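Local coordinates for short chain dehydrogenase (A0QTM2 homolog) (Mycobacterium thermoresistibile, PDB 3SC4), which probably catalyses NAD(P)-dependent oxidation or reduction as a short-chain dehydrogenase of the Rossmann-fold class, at residues Gly64-Gly72 / Ala83-Phe91; Pro145-Pro153 / Leu184-Trp195. One frame throughout, in Å; residues are numbered along the deposited sequence.

Contact 1 of 2, residues Gly64-Gly72 / Ala83-Phe91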
loop_
_atom_site.group_PDB
_atom_site.type_symbol
_atom_site.label_atom_id
_atom_site.label_comp_id
_atom_site.label_asym_id
_atom_site.label_seq_id
_atom_site.Cartn_x
_atom_site.Cartn_y
_atom_site.Cartn_z
ATOM N N GLY B 64 31.150 15.794 11.782
ATOM C CA GLY B 64 30.912 16.978 12.639
ATOM C C GLY B 64 29.664 16.946 13.507
ATOM O O GLY B 64 29.335 17.927 14.174
ATOM N N GLY B 65 28.958 15.821 13.501
ATOM C CA GLY B 65 27.697 15.705 14.225
ATOM C C GLY B 65 27.847 14.835 15.442
ATOM O O GLY B 65 28.946 14.373 15.769
ATOM N N GLN B 66 26.721 14.624 16.114
ATOM C CA GLN B 66 26.646 13.733 17.266
ATOM C C GLN B 66 25.794 12.533 16.829
ATOM O O GLN B 66 24.787 12.699 16.138
ATOM C CB GLN B 66 26.057 14.479 18.475
ATOM C CG GLN B 66 27.064 14.936 19.561
ATOM C CD GLN B 66 28.353 15.635 19.023
ATOM O OE1 GLN B 66 28.308 16.760 18.483
ATOM N NE2 GLN B 66 29.510 14.968 19.205
ATOM N N ALA B 67 26.222 11.329 17.195
ATOM C CA ALA B 67 25.572 10.106 16.738
ATOM C C ALA B 67 25.013 9.310 17.900
ATOM O O ALA B 67 25.601 9.260 18.970
ATOM C CB ALA B 67 26.536 9.245 15.933
ATOM N N LEU B 68 23.860 8.689 17.671
ATOM C CA LEU B 68 23.240 7.814 18.654
ATOM C C LEU B 68 22.805 6.543 17.925
ATOM O O LEU B 68 21.686 6.457 17.435
ATOM C CB LEU B 68 22.055 8.509 19.328
ATOM C CG LEU B 68 21.420 7.698 20.455
ATOM C CD1 LEU B 68 22.386 7.535 21.636
ATOM C CD2 LEU B 68 20.106 8.345 20.889
ATOM N N PRO B 69 23.705 5.564 17.828
ATOM C CA PRO B 69 23.307 4.311 17.212
ATOM C C PRO B 69 22.423 3.553 18.165
ATOM O O PRO B 69 22.740 3.467 19.330
ATOM C CB PRO B 69 24.633 3.577 17.034
ATOM C CG PRO B 69 25.501 4.091 18.178
ATOM C CD PRO B 69 25.080 5.523 18.360
ATOM N N ILE B 70 21.315 3.024 17.667
ATOM C CA ILE B 70 20.339 2.300 18.482
ATOM C C ILE B 70 20.053 0.963 17.790
ATOM O O ILE B 70 19.761 0.920 16.589
ATOM C CB ILE B 70 19.026 3.103 18.585
ATOM C CG1 ILE B 70 19.329 4.497 19.137
ATOM C CG2 ILE B 70 17.995 2.371 19.439
ATOM C CD1 ILE B 70 18.207 5.476 19.052
ATOM N N VAL B 71 20.163 -0.122 18.544
ATOM C CA VAL B 71 19.700 -1.414 18.078
ATOM C C VAL B 71 18.185 -1.522 18.245
ATOM O O VAL B 71 17.666 -1.378 19.355
ATOM C CB VAL B 71 20.354 -2.550 18.839
ATOM C CG1 VAL B 71 19.579 -3.872 18.609
ATOM C CG2 VAL B 71 21.816 -2.656 18.418
ATOM N N GLY B 72 17.482 -1.764 17.135
ATOM C CA GLY B 72 16.045 -2.002 17.190
ATOM C C GLY B 72 15.439 -2.475 15.888
ATOM O O GLY B 72 15.704 -1.939 14.852
ATOM N N ALA B 83 13.314 3.255 20.648
ATOM C CA ALA B 83 14.360 4.010 19.951
ATOM C C ALA B 83 14.033 5.512 19.886
ATOM O O ALA B 83 14.912 6.363 20.044
ATOM C CB ALA B 83 14.602 3.455 18.601
ATOM N N VAL B 84 12.769 5.850 19.686
ATOM C CA VAL B 84 12.388 7.269 19.630
ATOM C C VAL B 84 12.523 7.959 21.009
ATOM O O VAL B 84 13.134 9.038 21.120
ATOM C CB VAL B 84 10.977 7.436 19.025
ATOM C CG1 VAL B 84 10.398 8.812 19.348
ATOM C CG2 VAL B 84 11.048 7.179 17.526
ATOM N N ALA B 85 11.981 7.309 22.043
ATOM C CA ALA B 85 12.151 7.744 23.446
ATOM C C ALA B 85 13.617 7.926 23.815
ATOM O O ALA B 85 13.960 8.835 24.570
ATOM C CB ALA B 85 11.498 6.753 24.409
ATOM N N LYS B 86 14.480 7.059 23.303
ATOM C CA LYS B 86 15.892 7.152 23.610
ATOM C C LYS B 86 16.490 8.361 22.892
ATOM O O LYS B 86 17.341 9.058 23.445
ATOM C CB LYS B 86 16.626 5.867 23.238
ATOM C CG LYS B 86 17.897 5.673 23.987
ATOM C CD LYS B 86 18.758 4.548 23.406
ATOM C CE LYS B 86 20.130 4.475 24.144
ATOM N NZ LYS B 86 21.083 3.506 23.491
ATOM N N THR B 87 16.008 8.632 21.687
ATOM C CA THR B 87 16.460 9.785 20.922
ATOM C C THR B 87 16.044 11.080 21.649
ATOM O O THR B 87 16.848 12.014 21.799
ATOM C CB THR B 87 15.878 9.726 19.471
ATOM O OG1 THR B 87 16.370 8.552 18.804
ATOM C CG2 THR B 87 16.236 10.975 18.652
ATOM N N VAL B 88 14.794 11.114 22.113
ATOM C CA VAL B 88 14.257 12.269 22.811
ATOM C C VAL B 88 14.963 12.535 24.143
ATOM O O VAL B 88 15.303 13.677 24.408
ATOM C CB VAL B 88 12.735 12.133 23.016
ATOM C CG1 VAL B 88 12.183 13.190 24.025
ATOM C CG2 VAL B 88 12.023 12.235 21.668
ATOM N N GLU B 89 15.206 11.499 24.953
ATOM C CA GLU B 89 15.913 11.646 26.254
ATOM C C GLU B 89 17.346 12.151 26.079
ATOM O O GLU B 89 17.870 12.847 26.927
ATOM C CB GLU B 89 15.943 10.320 27.047
ATOM N N GLN B 90 17.965 11.791 24.967
ATOM C CA GLN B 90 19.349 12.151 24.679
ATOM C C GLN B 90 19.445 13.537 24.025
ATOM O O GLN B 90 20.307 14.324 24.399
ATOM C CB GLN B 90 19.950 11.072 23.764
ATOM C CG GLN B 90 21.408 11.231 23.393
ATOM C CD GLN B 90 22.348 10.945 24.546
ATOM O OE1 GLN B 90 22.232 9.918 25.220
ATOM N NE2 GLN B 90 23.291 11.848 24.773
ATOM N N PHE B 91 18.569 13.835 23.059
ATOM C CA PHE B 91 18.692 15.072 22.249
ATOM C C PHE B 91 17.583 16.098 22.435
ATOM O O PHE B 91 17.713 17.237 21.980
ATOM C CB PHE B 91 18.794 14.740 20.752
ATOM C CG PHE B 91 20.040 14.007 20.378
ATOM C CD1 PHE B 91 21.284 14.528 20.683
ATOM C CD2 PHE B 91 19.973 12.797 19.717
ATOM C CE1 PHE B 91 22.426 13.852 20.336
ATOM C CE2 PHE B 91 21.114 12.114 19.355
ATOM C CZ PHE B 91 22.340 12.637 19.671
#

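Contact 2 of 2, residues Pro145-Pro153 / Leu184-Trp195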
loop_
_atom_site.group_PDB
_atom_site.type_symbol
_atom_site.label_atom_id
_atom_site.label_comp_id
_atom_site.label_asym_id
_atom_site.label_seq_id
_atom_site.Cartn_x
_atom_site.Cartn_y
_atom_site.Cartn_z
ATOM N N PRO B 145 9.941 21.299 11.103
ATOM C CA PRO B 145 10.028 19.830 11.102
ATOM C C PRO B 145 9.671 19.150 9.777
ATOM O O PRO B 145 8.711 19.555 9.117
ATOM C CB PRO B 145 9.021 19.421 12.179
ATOM C CG PRO B 145 8.063 20.581 12.241
ATOM C CD PRO B 145 8.861 21.789 11.968
ATOM N N HIS B 146 10.422 18.105 9.429
ATOM C CA HIS B 146 10.276 17.417 8.156
ATOM C C HIS B 146 10.258 15.923 8.324
ATOM O O HIS B 146 11.149 15.366 8.956
ATOM C CB HIS B 146 11.471 17.735 7.241
ATOM C CG HIS B 146 11.230 18.885 6.329
ATOM N ND1 HIS B 146 10.757 18.721 5.046
ATOM C CD2 HIS B 146 11.357 20.219 6.526
ATOM C CE1 HIS B 146 10.622 19.907 4.481
ATOM N NE2 HIS B 146 10.978 20.833 5.356
ATOM N N ILE B 147 9.272 15.266 7.722
ATOM C CA ILE B 147 9.379 13.839 7.497
ATOM C C ILE B 147 9.736 13.625 6.035
ATOM O O ILE B 147 9.120 14.208 5.168
ATOM C CB ILE B 147 8.100 13.107 7.803
ATOM C CG1 ILE B 147 7.635 13.450 9.232
ATOM C CG2 ILE B 147 8.353 11.622 7.603
ATOM C CD1 ILE B 147 6.273 12.838 9.673
ATOM N N LEU B 148 10.721 12.782 5.766
ATOM C CA LEU B 148 11.157 12.527 4.395
ATOM C C LEU B 148 11.280 11.035 4.206
ATOM O O LEU B 148 11.972 10.355 4.987
ATOM C CB LEU B 148 12.509 13.182 4.133
ATOM C CG LEU B 148 12.978 13.176 2.683
ATOM C CD1 LEU B 148 12.113 14.057 1.821
ATOM C CD2 LEU B 148 14.425 13.660 2.624
ATOM N N THR B 149 10.629 10.533 3.158
ATOM C CA THR B 149 10.448 9.107 2.969
ATOM C C THR B 149 11.017 8.763 1.622
ATOM O O THR B 149 10.779 9.444 0.646
ATOM C CB THR B 149 8.945 8.738 3.109
ATOM O OG1 THR B 149 8.523 9.033 4.440
ATOM C CG2 THR B 149 8.707 7.278 2.866
ATOM N N LEU B 150 11.820 7.722 1.596
ATOM C CA LEU B 150 12.640 7.399 0.439
ATOM C C LEU B 150 11.883 6.391 -0.411
ATOM O O LEU B 150 12.053 5.157 -0.266
ATOM C CB LEU B 150 14.019 6.917 0.891
ATOM C CG LEU B 150 15.043 8.055 1.130
ATOM C CD1 LEU B 150 14.464 9.365 1.695
ATOM C CD2 LEU B 150 16.239 7.611 1.940
ATOM N N SER B 151 11.019 6.936 -1.282
ATOM C CA SER B 151 10.059 6.131 -2.037
ATOM C C SER B 151 9.626 6.917 -3.255
ATOM O O SER B 151 9.883 8.109 -3.325
ATOM C CB SER B 151 8.874 5.787 -1.151
ATOM O OG SER B 151 8.188 6.970 -0.812
ATOM N N PRO B 152 8.976 6.255 -4.228
ATOM C CA PRO B 152 8.801 6.853 -5.537
ATOM C C PRO B 152 7.456 7.511 -5.705
ATOM O O PRO B 152 6.547 7.242 -4.919
ATOM C CB PRO B 152 8.845 5.637 -6.450
ATOM C CG PRO B 152 8.152 4.565 -5.657
ATOM C CD PRO B 152 8.418 4.886 -4.192
ATOM N N PRO B 153 7.309 8.343 -6.736
ATOM C CA PRO B 153 5.979 8.819 -7.140
ATOM C C PRO B 153 5.106 7.657 -7.538
ATOM O O PRO B 153 5.629 6.636 -8.023
ATOM C CB PRO B 153 6.240 9.658 -8.404
ATOM C CG PRO B 153 7.686 9.871 -8.456
ATOM C CD PRO B 153 8.341 8.727 -7.703
ATOM N N LEU B 184 -1.017 16.112 9.003
ATOM C CA LEU B 184 -0.176 16.956 9.833
ATOM C C LEU B 184 0.016 18.383 9.292
ATOM O O LEU B 184 0.817 19.171 9.817
ATOM C CB LEU B 184 1.158 16.268 10.046
ATOM C CG LEU B 184 1.224 15.217 11.169
ATOM C CD1 LEU B 184 0.056 14.270 11.205
ATOM C CD2 LEU B 184 2.510 14.422 10.973
ATOM N N ARG B 185 -0.735 18.729 8.257
ATOM C CA ARG B 185 -0.660 20.059 7.654
ATOM C C ARG B 185 -0.926 21.164 8.697
ATOM O O ARG B 185 -0.176 22.122 8.777
ATOM C CB ARG B 185 -1.648 20.165 6.477
ATOM C CG ARG B 185 -1.455 21.412 5.594
ATOM C CD ARG B 185 -2.400 21.418 4.396
ATOM N NE ARG B 185 -1.987 20.429 3.379
ATOM C CZ ARG B 185 -1.048 20.640 2.447
ATOM N NH1 ARG B 185 -0.415 21.809 2.364
ATOM N NH2 ARG B 185 -0.759 19.682 1.575
ATOM N N ASP B 186 -1.968 21.009 9.510
ATOM C CA ASP B 186 -2.291 21.988 10.563
ATOM C C ASP B 186 -1.221 22.071 11.643
ATOM O O ASP B 186 -0.968 23.168 12.194
ATOM C CB ASP B 186 -3.641 21.670 11.231
ATOM C CG ASP B 186 -4.834 22.069 10.363
ATOM O OD1 ASP B 186 -4.597 22.619 9.246
ATOM O OD2 ASP B 186 -5.997 21.824 10.796
ATOM N N ALA B 187 -0.604 20.931 11.959
ATOM C CA ALA B 187 0.491 20.906 12.934
ATOM C C ALA B 187 1.791 21.481 12.333
ATOM O O ALA B 187 2.734 21.769 13.051
ATOM C CB ALA B 187 0.710 19.487 13.468
ATOM N N GLY B 188 1.847 21.633 11.014
ATOM C CA GLY B 188 3.038 22.198 10.355
ATOM C C GLY B 188 4.251 21.275 10.238
ATOM O O GLY B 188 5.384 21.741 10.243
ATOM N N ILE B 189 4.031 19.967 10.116
ATOM C CA ILE B 189 5.127 19.039 9.826
ATOM C C ILE B 189 5.103 18.689 8.344
ATOM O O ILE B 189 4.103 18.178 7.848
ATOM C CB ILE B 189 5.030 17.734 10.632
ATOM C CG1 ILE B 189 5.050 18.016 12.141
ATOM C CG2 ILE B 189 6.192 16.800 10.261
ATOM C CD1 ILE B 189 4.390 16.911 12.938
ATOM N N ALA B 190 6.202 18.970 7.647
ATOM C CA ALA B 190 6.338 18.615 6.245
ATOM C C ALA B 190 6.443 17.114 6.158
ATOM O O ALA B 190 7.025 16.510 7.044
ATOM C CB ALA B 190 7.567 19.257 5.636
ATOM N N SER B 191 5.852 16.524 5.113
ATOM C CA SER B 191 6.101 15.132 4.748
ATOM C C SER B 191 6.180 15.014 3.241
ATOM O O SER B 191 5.210 15.289 2.532
ATOM C CB SER B 191 4.993 14.205 5.270
ATOM O OG SER B 191 5.302 12.836 5.026
ATOM N N ASN B 192 7.334 14.588 2.757
ATOM C CA ASN B 192 7.591 14.477 1.322
ATOM C C ASN B 192 8.228 13.125 1.009
ATOM O O ASN B 192 8.739 12.445 1.897
ATOM C CB ASN B 192 8.537 15.603 0.847
ATOM C CG ASN B 192 7.922 16.988 0.976
ATOM O OD1 ASN B 192 7.015 17.347 0.221
ATOM N ND2 ASN B 192 8.412 17.769 1.934
ATOM N N THR B 193 8.214 12.739 -0.255
ATOM C CA THR B 193 9.001 11.577 -0.664
ATOM C C THR B 193 10.104 12.029 -1.605
ATOM O O THR B 193 9.986 13.067 -2.264
ATOM C CB THR B 193 8.139 10.519 -1.370
ATOM O OG1 THR B 193 7.667 11.062 -2.600
ATOM C CG2 THR B 193 6.944 10.099 -0.508
ATOM N N LEU B 194 11.158 11.221 -1.698
ATOM C CA LEU B 194 12.325 11.568 -2.511
ATOM C C LEU B 194 12.914 10.320 -3.100
ATOM O O LEU B 194 13.177 9.355 -2.354
ATOM C CB LEU B 194 13.368 12.288 -1.646
ATOM C CG LEU B 194 14.630 12.835 -2.309
ATOM C CD1 LEU B 194 14.243 13.890 -3.337
ATOM C CD2 LEU B 194 15.670 13.390 -1.263
ATOM N N TRP B 195 13.164 10.358 -4.412
ATOM C CA TRP B 195 13.542 9.186 -5.206
ATOM C C TRP B 195 14.547 9.592 -6.308
ATOM O O TRP B 195 14.401 10.650 -6.915
ATOM C CB TRP B 195 12.270 8.623 -5.841
ATOM C CG TRP B 195 12.370 7.231 -6.437
ATOM C CD1 TRP B 195 12.224 6.902 -7.742
ATOM C CD2 TRP B 195 12.526 6.003 -5.733
ATOM N NE1 TRP B 195 12.320 5.559 -7.902
ATOM C CE2 TRP B 195 12.518 4.978 -6.683
ATOM C CE3 TRP B 195 12.715 5.675 -4.387
ATOM C CZ2 TRP B 195 12.686 3.630 -6.342
ATOM C CZ3 TRP B 195 12.879 4.340 -4.036
ATOM C CH2 TRP B 195 12.866 3.330 -5.019
HETATM O O HOH W 1 10.314 16.507 3.691
HETATM O O HOH W 2 7.560 11.530 4.292
HETATM O O HOH W 3 9.372 10.466 -4.679
#

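Contact 1 of 2, residues Gly64-Gly72 / Ala83-Phe91
Leu68 and Ile70 of strand 66-71 point at residues 83-91 of helix 77-91, the helix that follows this strand in the Rossmann-type beta-alpha succession of the short-chain dehydrogenases. Strand and helix run nearly antiparallel, because the chain turns back on itself between them; the axes of these short segments approach to 9.5 Å and make an angle of 157°. No hydrogen bond crosses the contact; branched and aromatic side chains do the work, as suits a helix laid over the face of a sheet. With CG turned anti to its backbone N (chi1 -175°), Leu68 sends CD2 down onto the helix backbone, 3.9 Å from Thr87 CA, and against the CB and CG of Gln90. The root of the same leucine meets the last helical residue, Phe91, whose ring atom CE2 lies 3.7 Å from Leu68 CB. Gln66 CB comes to the other flank of the ring, 4.1 Å from Phe91 CE1; both carbons approach obliquely, while Gln90 CG sits over the centre of one ring face. Only the base of Gln66 joins in, and its amide leads away, fitting for an exposed site. At the opposite end of the contact Ile70 divides its branches: CG2 rests 3.7 Å from Ala83 CB, where a small residue lets strand and helix come close, and CD1 reaches the turn between Ala83 and Thr87. On the other side of the strand Ala67 and Pro69 pack against helix 53-63, so helices flank both faces of this strand, the outermost on its side of the sheet. Thr87 suits an apolar interface because its hydroxyl is bonded within the helix: OG1 gives a hydrogen bond of 2.9 Å to Ala83 O, a carbonyl that also accepts Thr87 N from the opposite face of its plane, and Ile70 CD1 lies 3.6 Å from that OG1.

Contact 2 of 2, residues Pro145-Pro153 / Leu184-Trp195
A beta-alpha-beta crossover ends here: strand 190-195, reached through helix 164-183, lies parallel beside strand 146-149 deep in the protein. Five backbone hydrogen bonds join them, from Ala190 N to Pro145 O through to Leu194 N to Thr149 O. The shortest, Ile147 N to Ala190 O at 2.7 Å, is almost straight, with 175° at the hydrogen. Beside it Ala190 CB presses on one face of the His146 imidazole, 3.5 Å from its centroid, a CH-pi contact for which a single methyl is well sized. At the edge of that ring, and in its plane, a water lies 2.6 Å from His146 ND1; it also donates to Ile147 O and accepts from Asn192 ND2, while His146 NE2 bonds to Lys234 O. The Asn192 amide is held further by Tyr238 O and Asn241 N, so a buried polar group is well supplied. In the Rossmann-type sheet helices cover both faces of this pair: His146 and Leu148 meet helix 222-232, Ile147 and Thr149 helix 164-183. On the latter face the hydroxyls of Thr149 and Ser191 share a second water, which lies 2.7 Å from Ser191 OG; Thr149 OG1 also bonds to Asn99 ND2 and Ser191 OG to Ala177 O. Past strand 146-149 the chain turns at Leu150, the centre of an inverse gamma turn, beside the end of strand 190-195. Thr193 OG1 and Ser151 O are bridged by a third water, and Ser151 OG bonds to Thr174 OG1. Trp195, its CG anti to the backbone N (chi1 -166°), lays its indole along residues 151-153: Pro152 CB stands 3.6 Å from the centroid of the five-membered ring, 3° off the normal, and Trp195 NE1 bonds to Leu272 O.

Overall arrangement
From the N terminus the chain first builds strands 11-15 and 35-40, then reaches strand 66-71 at the sheet's outer edge. Contact 1 closes a short loop of ten residues, folding helix 77-91 back over that strand. The chain next crosses to strand 96-99, passes through helix 114-135 and enters strand 146-149; contact 2 then closes a longer loop, containing helix 164-183, by adding strand 190-195 alongside. The two contacts follow in series, neither nested nor crossed, with centres about 21 Å apart. One joins a helix to an edge strand, the other joins strands in the opposite half of the same seven-stranded parallel sheet.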